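Local coordinates for protein probable benzoylformate decarboxylase (Rhodococcus jostii, PDB 7ORX) that binds thiamine diphosphate and belongs to the family of thiamine diphosphate-dependent enzymes, with three domains in each chain of its tetramer, at residues A57-L62 and S91-L95; L210-A216 and S241-F245; R297-D303 and E315-V321. All coordinates share one frame; numbering follows the deposited sequence.

How the contacts relate
All three are largely buried. Contact 1 belongs to the N-terminal domain. Contacts 2 and 3 belong to the central domain: contact 2 joins ends that follow two strands of its parallel sheet, contact 3 pairs two strands of that sheet. The centre of contact 3 lies about 21 Å from the chain centre, at the sheet edge that meets a second subunit, and only its Arg297 is exposed. Contact 1 has one serine-aspartate hydrogen bond among aliphatic groups, contact 2 a buried salt bridge with proline packing, and contact 3 mainly a backbone ladder with a salt bridge where the strands begin. Leu62 of contact 1 packs on Arg242, and Val214 of contact 2 on Val321 of contact 3.

Contact 1: residues A57-L62 and S91-L95; sequences ADGYSL and SHSPL
Asp58 and Ser93 make the polar link between the helix turn 57-62 and the segment 91-95. Followed outward, Asp58 begins with CB, which lies 4.4 Å from Leu95 CD1. Its CG stands anti to the backbone N (chi1 -159°), and this swings the carboxylate over to Ser93. Asp58 CG itself lies 4.0 Å from Ser93 OG. Asp58 OD1 accepts a hydrogen bond from Ser93 OG at 2.7 Å, met nearly along its own C-O axis. OD2 takes a weak hydrogen bond from Ser88 OG.

The helix 50-64 flanks the parallel sheet of the N-terminal thiamine diphosphate-binding domain. The other segment leads from helix 82-90 into strand 95-101 of that sheet. The helix 82-90 closes with a Schellman motif at His92, and Pro94 then centres an inverse gamma turn. Ser91 OG bonds mainly to the backbone oxygen of Asn87, in the last turn of that helix.

The rest is packing. Leu62 CD2 comes to 3.6 Å from Ser93 OG. Ser61 OG, weakly bonded to Glu66 O, lies 3.6 Å from Pro94 CD. Leu95 CD2 reaches between Ala57 and Ser61, with Ala57 CB at 4.1 Å and Ser61 CB at the same distance.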
ATOM      1  N   ALA C  57     -11.637  24.084  -2.602  1.00 64.96           N
ATOM      2  CA  ALA C  57     -11.949  23.633  -1.244  1.00 64.63           C
ATOM      3  C   ALA C  57     -10.780  24.024  -0.356  1.00 65.11           C
ATOM      4  O   ALA C  57     -11.008  24.512   0.740  1.00 63.98           O
ATOM      5  CB  ALA C  57     -12.186  22.151  -1.251  1.00 64.84           C
ATOM      6  N   ASP C  58      -9.567  23.843  -0.874  1.00 67.07           N
ATOM      7  CA  ASP C  58      -8.315  24.111  -0.120  1.00 67.50           C
ATOM      8  C   ASP C  58      -8.293  25.605   0.227  1.00 67.81           C
ATOM      9  O   ASP C  58      -8.108  25.948   1.408  1.00 67.31           O
ATOM     10  CB  ASP C  58      -7.086  23.640  -0.907  1.00 69.40           C
ATOM     11  CG  ASP C  58      -5.839  23.393  -0.047  1.00 71.69           C
ATOM     12  OD1 ASP C  58      -5.982  23.369   1.196  1.00 75.48           O
ATOM     13  OD2 ASP C  58      -4.698  23.245  -0.611  1.00 73.45           O
ATOM     14  N   GLY C  59      -8.499  26.471  -0.767  1.00 66.69           N
ATOM     15  CA  GLY C  59      -8.488  27.915  -0.521  1.00 67.17           C
ATOM     16  C   GLY C  59      -9.526  28.286   0.514  1.00 66.34           C
ATOM     17  O   GLY C  59      -9.248  29.100   1.409  1.00 65.31           O
ATOM     18  N   TYR C  60     -10.709  27.716   0.388  1.00 67.36           N
ATOM     19  CA  TYR C  60     -11.829  28.018   1.308  1.00 69.55           C
ATOM     20  C   TYR C  60     -11.394  27.644   2.738  1.00 69.45           C
ATOM     21  O   TYR C  60     -11.588  28.402   3.696  1.00 68.49           O
ATOM     22  CB  TYR C  60     -13.077  27.264   0.855  1.00 70.33           C
ATOM     23  CG  TYR C  60     -14.294  27.640   1.640  1.00 71.80           C
ATOM     24  CD1 TYR C  60     -14.613  26.969   2.802  1.00 70.96           C
ATOM     25  CD2 TYR C  60     -15.113  28.676   1.227  1.00 74.25           C
ATOM     26  CE1 TYR C  60     -15.709  27.330   3.552  1.00 72.37           C
ATOM     27  CE2 TYR C  60     -16.217  29.045   1.970  1.00 76.95           C
ATOM     28  CZ  TYR C  60     -16.532  28.347   3.129  1.00 74.50           C
ATOM     29  OH  TYR C  60     -17.626  28.689   3.854  1.00 74.82           O
ATOM     30  N   SER C  61     -10.748  26.496   2.853  1.00 68.44           N
ATOM     31  CA  SER C  61     -10.269  25.964   4.132  1.00 68.92           C
ATOM     32  C   SER C  61      -9.179  26.848   4.739  1.00 69.90           C
ATOM     33  O   SER C  61      -9.180  27.074   5.944  1.00 72.58           O
ATOM     34  CB  SER C  61      -9.798  24.575   3.945  1.00 69.41           C
ATOM     35  OG  SER C  61      -8.979  24.207   5.049  1.00 73.90           O
ATOM     36  N   LEU C  62      -8.240  27.298   3.934  1.00 72.15           N
ATOM     37  CA  LEU C  62      -7.074  28.074   4.422  1.00 73.45           C
ATOM     38  C   LEU C  62      -7.550  29.392   5.028  1.00 75.42           C
ATOM     39  O   LEU C  62      -7.003  29.830   6.042  1.00 76.23           O
ATOM     40  CB  LEU C  62      -6.112  28.319   3.256  1.00 72.26           C
ATOM     41  CG  LEU C  62      -5.306  27.093   2.852  1.00 69.96           C
ATOM     42  CD1 LEU C  62      -4.744  27.222   1.445  1.00 70.34           C
ATOM     43  CD2 LEU C  62      -4.193  26.885   3.831  1.00 68.42           C
ATOM     44  N   SER C  91       0.230  22.083   3.423  1.00 63.83           N
ATOM     45  CA  SER C  91      -0.449  23.275   3.974  1.00 64.36           C
ATOM     46  C   SER C  91      -1.241  22.925   5.236  1.00 65.31           C
ATOM     47  O   SER C  91      -1.844  23.843   5.816  1.00 63.22           O
ATOM     48  CB  SER C  91      -1.305  23.951   2.934  1.00 64.32           C
ATOM     49  OG  SER C  91      -2.454  23.214   2.574  1.00 63.55           O
ATOM     50  N   HIS C  92      -1.227  21.643   5.639  1.00 67.86           N
ATOM     51  CA  HIS C  92      -1.936  21.131   6.843  1.00 67.95           C
ATOM     52  C   HIS C  92      -3.389  21.581   6.756  1.00 67.36           C
ATOM     53  O   HIS C  92      -3.886  22.222   7.727  1.00 67.23           O
ATOM     54  CB  HIS C  92      -1.250  21.584   8.157  1.00 69.21           C
ATOM     55  CG  HIS C  92       0.126  21.037   8.335  1.00 70.45           C
ATOM     56  ND1 HIS C  92       0.400  19.706   8.169  1.00 71.25           N
ATOM     57  CD2 HIS C  92       1.268  21.628   8.733  1.00 72.47           C
ATOM     58  CE1 HIS C  92       1.681  19.507   8.380  1.00 73.21           C
ATOM     59  NE2 HIS C  92       2.237  20.673   8.736  1.00 73.60           N
ATOM     60  N   SER C  93      -4.016  21.244   5.638  1.00 66.76           N
ATOM     61  CA  SER C  93      -5.401  21.633   5.315  1.00 68.91           C
ATOM     62  C   SER C  93      -6.360  20.490   5.615  1.00 70.24           C
ATOM     63  O   SER C  93      -6.212  19.396   5.055  1.00 74.29           O
ATOM     64  CB  SER C  93      -5.493  22.093   3.893  1.00 70.14           C
ATOM     65  OG  SER C  93      -5.415  23.518   3.880  1.00 70.78           O
ATOM     66  N   PRO C  94      -7.325  20.704   6.538  1.00 69.37           N
ATOM     67  CA  PRO C  94      -8.264  19.663   6.935  1.00 67.71           C
ATOM     68  C   PRO C  94      -9.394  19.411   5.948  1.00 67.66           C
ATOM     69  O   PRO C  94     -10.512  19.508   6.332  1.00 71.24           O
ATOM     70  CB  PRO C  94      -8.809  20.189   8.273  1.00 68.50           C
ATOM     71  CG  PRO C  94      -8.699  21.667   8.171  1.00 70.78           C
ATOM     72  CD  PRO C  94      -7.465  21.927   7.332  1.00 69.79           C
ATOM     73  N   LEU C  95      -9.086  19.076   4.700  1.00 67.96           N
ATOM     74  CA  LEU C  95     -10.099  18.652   3.703  1.00 68.07           C
ATOM     75  C   LEU C  95     -10.616  17.267   4.080  1.00 67.76           C
ATOM     76  O   LEU C  95      -9.805  16.340   4.307  1.00 66.93           O
ATOM     77  CB  LEU C  95      -9.476  18.555   2.313  1.00 68.51           C
ATOM     78  CG  LEU C  95      -8.835  19.832   1.777  1.00 70.52           C
ATOM     79  CD1 LEU C  95      -8.421  19.637   0.304  1.00 72.07           C
ATOM     80  CD2 LEU C  95      -9.786  21.009   1.892  1.00 71.07           C
TER

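Contact 2: residues L210-A216 and S241-F245; sequences LGPAVDA and SRCPF
The guanidinium of Arg242 has one face against the Asp215-Ala216 peptide and Ala216 CB. Ala216 N sits 3.5 Å above its plane, over the centre, and Asp215 C lies on the same face toward the rim. At the edge, in the plane, is Asp215 OD2. This contact belongs to the central domain, a parallel sheet of Rossmann-like order. Strand 206-210 ends at Leu210 and passes through Gly211 into the short helix 212-216. The segment 241-245 follows the neighbouring strand 234-236.

Arg242 grips the carboxylate side-on. Arg242 NE and NH2 both donate to the single atom Asp215 OD2, each at 3.0 Å. NE meets the oxygen on its anti side, while NH2 comes from above the carboxylate plane. The carboxylate and guanidinium planes are 76° apart. The arginine chain bends at chi3 (68°), and its end lies against Asp215 and Ala216. The other oxygen, Asp215 OD1, takes hydrogen bonds from Asn220 ND2 and Gly396 N, so both ends of this buried carboxylate are held. The positive charge of Arg242 would probably favour the ionised aspartate.

Pro212 CB lies 3.7 Å from Arg242 CD, alongside the arginine stem. Pro244 fills the other part of the contact. Pro244 CB meets Val214 CB at 3.7 Å, the two side chains crossing at about a right angle. Pro244 CG reaches Leu210 CB at 3.6 Å. Beyond it, Leu210 CD1 comes to 3.7 Å from Phe245 CD1.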
ATOM      1  N   LEU C 210      10.163  32.062  10.685  1.00 66.02           N
ATOM      2  CA  LEU C 210       8.724  31.821  10.915  1.00 64.90           C
ATOM      3  C   LEU C 210       8.133  31.092   9.721  1.00 64.26           C
ATOM      4  O   LEU C 210       8.463  31.416   8.575  1.00 65.36           O
ATOM      5  CB  LEU C 210       7.997  33.141  11.174  1.00 65.17           C
ATOM      6  CG  LEU C 210       8.432  33.853  12.456  1.00 65.97           C
ATOM      7  CD1 LEU C 210       7.648  35.132  12.725  1.00 66.37           C
ATOM      8  CD2 LEU C 210       8.321  32.966  13.649  1.00 66.39           C
ATOM      9  N   GLY C 211       7.249  30.141  10.004  1.00 64.20           N
ATOM     10  CA  GLY C 211       6.619  29.302   8.975  1.00 63.27           C
ATOM     11  C   GLY C 211       5.113  29.462   8.969  1.00 62.68           C
ATOM     12  O   GLY C 211       4.537  30.178   9.796  1.00 63.44           O
ATOM     13  N   PRO C 212       4.451  28.715   8.069  1.00 61.29           N
ATOM     14  CA  PRO C 212       3.049  28.931   7.751  1.00 60.90           C
ATOM     15  C   PRO C 212       2.220  28.736   9.003  1.00 61.90           C
ATOM     16  O   PRO C 212       1.213  29.425   9.123  1.00 63.07           O
ATOM     17  CB  PRO C 212       2.697  27.951   6.614  1.00 59.84           C
ATOM     18  CG  PRO C 212       3.865  27.043   6.472  1.00 59.76           C
ATOM     19  CD  PRO C 212       5.026  27.644   7.257  1.00 60.61           C
ATOM     20  N   ALA C 213       2.615  27.807   9.875  1.00 62.74           N
ATOM     21  CA  ALA C 213       1.760  27.444  11.035  1.00 62.69           C
ATOM     22  C   ALA C 213       1.589  28.644  11.971  1.00 62.63           C
ATOM     23  O   ALA C 213       0.633  28.682  12.657  1.00 62.85           O
ATOM     24  CB  ALA C 213       2.327  26.258  11.757  1.00 63.58           C
ATOM     25  N   VAL C 214       2.451  29.648  11.928  1.00 64.39           N
ATOM     26  CA  VAL C 214       2.234  30.893  12.715  1.00 64.49           C
ATOM     27  C   VAL C 214       1.003  31.581  12.153  1.00 64.91           C
ATOM     28  O   VAL C 214       0.168  31.963  12.947  1.00 65.42           O
ATOM     29  CB  VAL C 214       3.445  31.836  12.690  1.00 64.60           C
ATOM     30  CG1 VAL C 214       3.136  33.117  13.450  1.00 65.13           C
ATOM     31  CG2 VAL C 214       4.698  31.178  13.260  1.00 64.87           C
ATOM     32  N   ASP C 215       0.893  31.706  10.833  1.00 65.64           N
ATOM     33  CA  ASP C 215      -0.275  32.356  10.175  1.00 67.52           C
ATOM     34  C   ASP C 215      -1.511  31.494  10.427  1.00 68.31           C
ATOM     35  O   ASP C 215      -2.493  32.034  10.937  1.00 70.34           O
ATOM     36  CB  ASP C 215      -0.063  32.615   8.676  1.00 69.37           C
ATOM     37  CG  ASP C 215      -1.035  33.594   8.052  1.00 70.45           C
ATOM     38  OD1 ASP C 215      -1.192  34.725   8.624  1.00 69.64           O
ATOM     39  OD2 ASP C 215      -1.623  33.238   6.978  1.00 73.90           O
ATOM     40  N   ALA C 216      -1.463  30.198  10.138  1.00 68.43           N
ATOM     41  CA  ALA C 216      -2.569  29.230  10.414  1.00 67.91           C
ATOM     42  C   ALA C 216      -3.120  29.388  11.839  1.00 69.22           C
ATOM     43  O   ALA C 216      -4.333  29.326  11.963  1.00 68.52           O
ATOM     44  CB  ALA C 216      -2.135  27.814  10.164  1.00 66.00           C
ATOM     45  N   SER C 241       4.418  29.254   1.942  1.00 68.28           N
ATOM     46  CA  SER C 241       3.049  29.081   1.421  1.00 67.78           C
ATOM     47  C   SER C 241       2.160  30.116   2.108  1.00 68.14           C
ATOM     48  O   SER C 241       1.070  30.280   1.620  1.00 68.61           O
ATOM     49  CB  SER C 241       2.603  27.656   1.722  1.00 67.88           C
ATOM     50  OG  SER C 241       2.974  27.307   3.071  1.00 67.69           O
ATOM     51  N   ARG C 242       2.584  30.704   3.245  1.00 67.94           N
ATOM     52  CA  ARG C 242       1.802  31.752   3.944  1.00 67.49           C
ATOM     53  C   ARG C 242       2.752  32.845   4.416  1.00 68.77           C
ATOM     54  O   ARG C 242       3.956  32.630   4.420  1.00 72.78           O
ATOM     55  CB  ARG C 242       1.029  31.154   5.108  1.00 66.61           C
ATOM     56  CG  ARG C 242       0.135  29.987   4.688  1.00 66.77           C
ATOM     57  CD  ARG C 242      -0.634  29.403   5.873  1.00 66.19           C
ATOM     58  NE  ARG C 242      -1.621  30.340   6.381  1.00 65.83           N
ATOM     59  CZ  ARG C 242      -2.798  30.018   6.863  1.00 65.54           C
ATOM     60  NH1 ARG C 242      -3.164  28.751   6.911  1.00 66.45           N
ATOM     61  NH2 ARG C 242      -3.628  30.965   7.273  1.00 65.22           N
ATOM     62  N   CYS C 243       2.229  33.989   4.791  1.00 67.40           N
ATOM     63  CA  CYS C 243       3.042  35.076   5.344  1.00 67.26           C
ATOM     64  C   CYS C 243       2.720  35.216   6.826  1.00 66.91           C
ATOM     65  O   CYS C 243       1.611  35.587   7.193  1.00 67.81           O
ATOM     66  CB  CYS C 243       2.751  36.393   4.652  1.00 68.40           C
ATOM     67  SG  CYS C 243       3.683  37.745   5.409  1.00 72.25           S
ATOM     68  N   PRO C 244       3.649  34.846   7.710  1.00 65.94           N
ATOM     69  CA  PRO C 244       3.395  34.848   9.140  1.00 67.39           C
ATOM     70  C   PRO C 244       3.748  36.123   9.903  1.00 68.26           C
ATOM     71  O   PRO C 244       3.723  36.134  11.135  1.00 70.82           O
ATOM     72  CB  PRO C 244       4.334  33.732   9.609  1.00 67.09           C
ATOM     73  CG  PRO C 244       5.517  33.889   8.697  1.00 67.78           C
ATOM     74  CD  PRO C 244       4.899  34.183   7.358  1.00 66.43           C
ATOM     75  N   PHE C 245       4.067  37.191   9.197  1.00 67.81           N
ATOM     76  CA  PHE C 245       4.597  38.400   9.874  1.00 68.01           C
ATOM     77  C   PHE C 245       4.357  39.623   9.012  1.00 68.36           C
ATOM     78  O   PHE C 245       4.400  39.513   7.794  1.00 68.87           O
ATOM     79  CB  PHE C 245       6.095  38.209  10.065  1.00 67.38           C
ATOM     80  CG  PHE C 245       6.699  39.060  11.132  1.00 66.75           C
ATOM     81  CD1 PHE C 245       6.567  38.707  12.461  1.00 66.02           C
ATOM     82  CD2 PHE C 245       7.460  40.158  10.801  1.00 66.56           C
ATOM     83  CE1 PHE C 245       7.145  39.471  13.456  1.00 66.08           C
ATOM     84  CE2 PHE C 245       8.054  40.920  11.801  1.00 67.16           C
ATOM     85  CZ  PHE C 245       7.882  40.587  13.133  1.00 67.48           C
TER

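Contact 3: residues R297-D303 and E315-V321; sequences RLIHVTD and EAYVAPV
Arg297 and Glu315 are brought together by their torsions. Arg297 CG sits between its own backbone N and carbonyl carbon (chi1 51°), and the chain bends at chi3. Glu315 instead has CG opposite its backbone N (chi1 167°) and runs out extended. The two side chains lie side by side and point the same way. Arg297 NH2 meets Glu315 OE1 at 2.9 Å in a salt bridge, with the oxygen at the guanidinium edge. The group planes are 42° apart. Ile299 CD1 packs on the same Glu315 OE1 at 3.5 Å. The other oxygen, OE2, is hydrogen-bonded to His183 NE2 of a second subunit.

The strands 297-302 and 315-318 are the two parallel strands of a beta-alpha-beta unit, joined through helix 305-310. Five backbone hydrogen bonds hold them, from Glu315 N to Leu298 O at the start to Ala319 N to Thr302 O at the end. In the middle, Tyr317 N donates to His300 O at 2.8 Å. Strand 315-318 is the edge strand within this chain, but a strand of the second subunit pairs with it in parallel, so the sheet continues across the interface.

Tyr317 shares a sheet face with Ile299 and Val301. Tyr317 CE1 lies 3.8 Å from Ile299 CG2, and His183 of the second subunit meets its ring edge-to-face. On the other face, Ala316 CB approaches His300 ND1 at 3.9 Å, while His300 NE2 bonds to Ala278 O. Past the strands, Val321 CG2 comes to 3.5 Å from Asp303 OD2.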
ATOM      1  N   ARG C 297      23.081  27.322  17.235  1.00 84.61           N
ATOM      2  CA  ARG C 297      22.177  26.229  17.704  1.00 85.60           C
ATOM      3  C   ARG C 297      20.762  26.606  17.266  1.00 80.00           C
ATOM      4  O   ARG C 297      20.422  27.795  17.295  1.00 79.59           O
ATOM      5  CB  ARG C 297      22.287  25.969  19.216  1.00 88.97           C
ATOM      6  CG  ARG C 297      22.164  27.214  20.093  1.00 93.84           C
ATOM      7  CD  ARG C 297      22.086  26.932  21.592  1.00100.00           C
ATOM      8  NE  ARG C 297      21.186  25.803  21.895  1.00106.78           N
ATOM      9  CZ  ARG C 297      20.576  25.562  23.054  1.00106.02           C
ATOM     10  NH1 ARG C 297      20.790  26.348  24.094  1.00109.98           N
ATOM     11  NH2 ARG C 297      19.814  24.491  23.175  1.00105.04           N
ATOM     12  N   LEU C 298      20.010  25.613  16.816  1.00 76.09           N
ATOM     13  CA  LEU C 298      18.672  25.790  16.225  1.00 73.78           C
ATOM     14  C   LEU C 298      17.673  25.168  17.190  1.00 71.90           C
ATOM     15  O   LEU C 298      17.883  23.989  17.516  1.00 73.08           O
ATOM     16  CB  LEU C 298      18.667  25.124  14.847  1.00 74.13           C
ATOM     17  CG  LEU C 298      17.413  25.376  14.007  1.00 74.07           C
ATOM     18  CD1 LEU C 298      17.724  25.577  12.522  1.00 74.17           C
ATOM     19  CD2 LEU C 298      16.431  24.242  14.180  1.00 73.44           C
ATOM     20  N   ILE C 299      16.729  25.970  17.692  1.00 70.27           N
ATOM     21  CA  ILE C 299      15.500  25.541  18.409  1.00 69.43           C
ATOM     22  C   ILE C 299      14.373  25.512  17.399  1.00 67.81           C
ATOM     23  O   ILE C 299      14.251  26.448  16.629  1.00 68.28           O
ATOM     24  CB  ILE C 299      15.101  26.455  19.585  1.00 69.86           C
ATOM     25  CG1 ILE C 299      16.239  26.720  20.558  1.00 70.62           C
ATOM     26  CG2 ILE C 299      13.967  25.815  20.333  1.00 71.26           C
ATOM     27  CD1 ILE C 299      16.979  25.475  20.950  1.00 71.85           C
ATOM     28  N   HIS C 300      13.520  24.511  17.472  1.00 67.01           N
ATOM     29  CA  HIS C 300      12.530  24.215  16.419  1.00 66.36           C
ATOM     30  C   HIS C 300      11.200  23.916  17.079  1.00 66.74           C
ATOM     31  O   HIS C 300      11.163  22.975  17.857  1.00 70.10           O
ATOM     32  CB  HIS C 300      13.078  23.055  15.616  1.00 66.63           C
ATOM     33  CG  HIS C 300      12.185  22.667  14.520  1.00 67.45           C
ATOM     34  ND1 HIS C 300      12.227  21.402  13.986  1.00 68.98           N
ATOM     35  CD2 HIS C 300      11.232  23.364  13.871  1.00 68.41           C
ATOM     36  CE1 HIS C 300      11.311  21.315  13.039  1.00 70.44           C
ATOM     37  NE2 HIS C 300      10.704  22.530  12.927  1.00 70.16           N
ATOM     38  N   VAL C 301      10.165  24.698  16.828  1.00 66.19           N
ATOM     39  CA  VAL C 301       8.838  24.530  17.485  1.00 67.19           C
ATOM     40  C   VAL C 301       7.788  24.206  16.419  1.00 67.80           C
ATOM     41  O   VAL C 301       7.616  25.024  15.548  1.00 67.15           O
ATOM     42  CB  VAL C 301       8.451  25.769  18.311  1.00 66.13           C
ATOM     43  CG1 VAL C 301       7.091  25.567  18.961  1.00 65.73           C
ATOM     44  CG2 VAL C 301       9.515  26.082  19.341  1.00 66.48           C
ATOM     45  N   THR C 302       7.059  23.086  16.528  1.00 68.92           N
ATOM     46  CA  THR C 302       6.141  22.649  15.448  1.00 69.24           C
ATOM     47  C   THR C 302       4.992  21.820  16.036  1.00 71.10           C
ATOM     48  O   THR C 302       5.227  21.049  16.965  1.00 72.17           O
ATOM     49  CB  THR C 302       6.953  21.966  14.336  1.00 68.68           C
ATOM     50  OG1 THR C 302       6.097  21.302  13.416  1.00 68.73           O
ATOM     51  CG2 THR C 302       7.878  20.895  14.848  1.00 69.44           C
ATOM     52  N   ASP C 303       3.784  22.013  15.507  1.00 73.32           N
ATOM     53  CA  ASP C 303       2.619  21.128  15.711  1.00 75.44           C
ATOM     54  C   ASP C 303       2.911  19.752  15.122  1.00 75.12           C
ATOM     55  O   ASP C 303       2.313  18.796  15.609  1.00 79.95           O
ATOM     56  CB  ASP C 303       1.301  21.686  15.141  1.00 81.69           C
ATOM     57  CG  ASP C 303       1.310  22.804  14.064  1.00 93.08           C
ATOM     58  OD1 ASP C 303       1.675  22.553  12.840  1.00 95.27           O
ATOM     59  OD2 ASP C 303       0.856  23.930  14.409  1.00106.83           O
ATOM     60  N   GLU C 315      17.321  21.078  17.991  1.00 79.51           N
ATOM     61  CA  GLU C 315      16.544  20.676  19.191  1.00 80.28           C
ATOM     62  C   GLU C 315      15.074  21.057  18.956  1.00 77.48           C
ATOM     63  O   GLU C 315      14.765  22.241  19.062  1.00 76.47           O
ATOM     64  CB  GLU C 315      17.154  21.373  20.407  1.00 85.73           C
ATOM     65  CG  GLU C 315      16.283  21.313  21.662  1.00 92.52           C
ATOM     66  CD  GLU C 315      16.965  21.626  22.978  1.00 96.78           C
ATOM     67  OE1 GLU C 315      17.429  22.777  23.160  1.00 99.62           O
ATOM     68  OE2 GLU C 315      17.011  20.714  23.823  1.00103.84           O
ATOM     69  N   ALA C 316      14.187  20.093  18.683  1.00 75.73           N
ATOM     70  CA  ALA C 316      12.755  20.348  18.392  1.00 74.06           C
ATOM     71  C   ALA C 316      11.892  20.205  19.661  1.00 74.30           C
ATOM     72  O   ALA C 316      12.219  19.393  20.519  1.00 73.08           O
ATOM     73  CB  ALA C 316      12.264  19.416  17.310  1.00 73.47           C
ATOM     74  N   TYR C 317      10.797  20.977  19.712  1.00 74.81           N
ATOM     75  CA  TYR C 317       9.671  20.923  20.681  1.00 75.73           C
ATOM     76  C   TYR C 317       8.399  20.689  19.867  1.00 75.34           C
ATOM     77  O   TYR C 317       8.082  21.560  19.030  1.00 73.71           O
ATOM     78  CB  TYR C 317       9.570  22.220  21.489  1.00 75.93           C
ATOM     79  CG  TYR C 317      10.725  22.437  22.427  1.00 78.58           C
ATOM     80  CD1 TYR C 317      11.949  22.912  21.979  1.00 81.43           C
ATOM     81  CD2 TYR C 317      10.606  22.148  23.764  1.00 80.72           C
ATOM     82  CE1 TYR C 317      13.015  23.099  22.848  1.00 84.33           C
ATOM     83  CE2 TYR C 317      11.661  22.300  24.645  1.00 83.83           C
ATOM     84  CZ  TYR C 317      12.874  22.802  24.196  1.00 86.44           C
ATOM     85  OH  TYR C 317      13.921  22.994  25.073  1.00 90.84           O
ATOM     86  N   VAL C 318       7.687  19.576  20.094  1.00 75.24           N
ATOM     87  CA  VAL C 318       6.405  19.343  19.378  1.00 75.26           C
ATOM     88  C   VAL C 318       5.338  19.923  20.280  1.00 75.00           C
ATOM     89  O   VAL C 318       5.155  19.375  21.323  1.00 75.81           O
ATOM     90  CB  VAL C 318       6.152  17.867  19.036  1.00 75.73           C
ATOM     91  CG1 VAL C 318       4.907  17.686  18.162  1.00 74.72           C
ATOM     92  CG2 VAL C 318       7.369  17.286  18.328  1.00 78.12           C
ATOM     93  N   ALA C 319       4.758  21.058  19.898  1.00 74.63           N
ATOM     94  CA  ALA C 319       3.801  21.814  20.729  1.00 75.39           C
ATOM     95  C   ALA C 319       2.978  22.726  19.842  1.00 75.93           C
ATOM     96  O   ALA C 319       3.367  22.999  18.709  1.00 80.75           O
ATOM     97  CB  ALA C 319       4.542  22.593  21.784  1.00 74.92           C
ATOM     98  N   PRO C 320       1.821  23.224  20.325  1.00 75.67           N
ATOM     99  CA  PRO C 320       0.997  24.144  19.557  1.00 75.69           C
ATOM    100  C   PRO C 320       1.697  25.486  19.359  1.00 74.89           C
ATOM    101  O   PRO C 320       2.177  26.044  20.329  1.00 77.22           O
ATOM    102  CB  PRO C 320      -0.255  24.254  20.422  1.00 76.18           C
ATOM    103  CG  PRO C 320      -0.242  22.971  21.138  1.00 77.17           C
ATOM    104  CD  PRO C 320       1.198  22.899  21.600  1.00 76.95           C
ATOM    105  N   VAL C 321       1.751  25.938  18.119  1.00 73.53           N
ATOM    106  CA  VAL C 321       2.537  27.147  17.714  1.00 74.21           C
ATOM    107  C   VAL C 321       1.892  28.387  18.334  1.00 74.88           C
ATOM    108  O   VAL C 321       2.619  29.192  18.919  1.00 73.12           O
ATOM    109  CB  VAL C 321       2.602  27.237  16.172  1.00 71.89           C
ATOM    110  CG1 VAL C 321       3.118  28.550  15.680  1.00 71.96           C
ATOM    111  CG2 VAL C 321       3.406  26.089  15.586  1.00 71.16           C
TER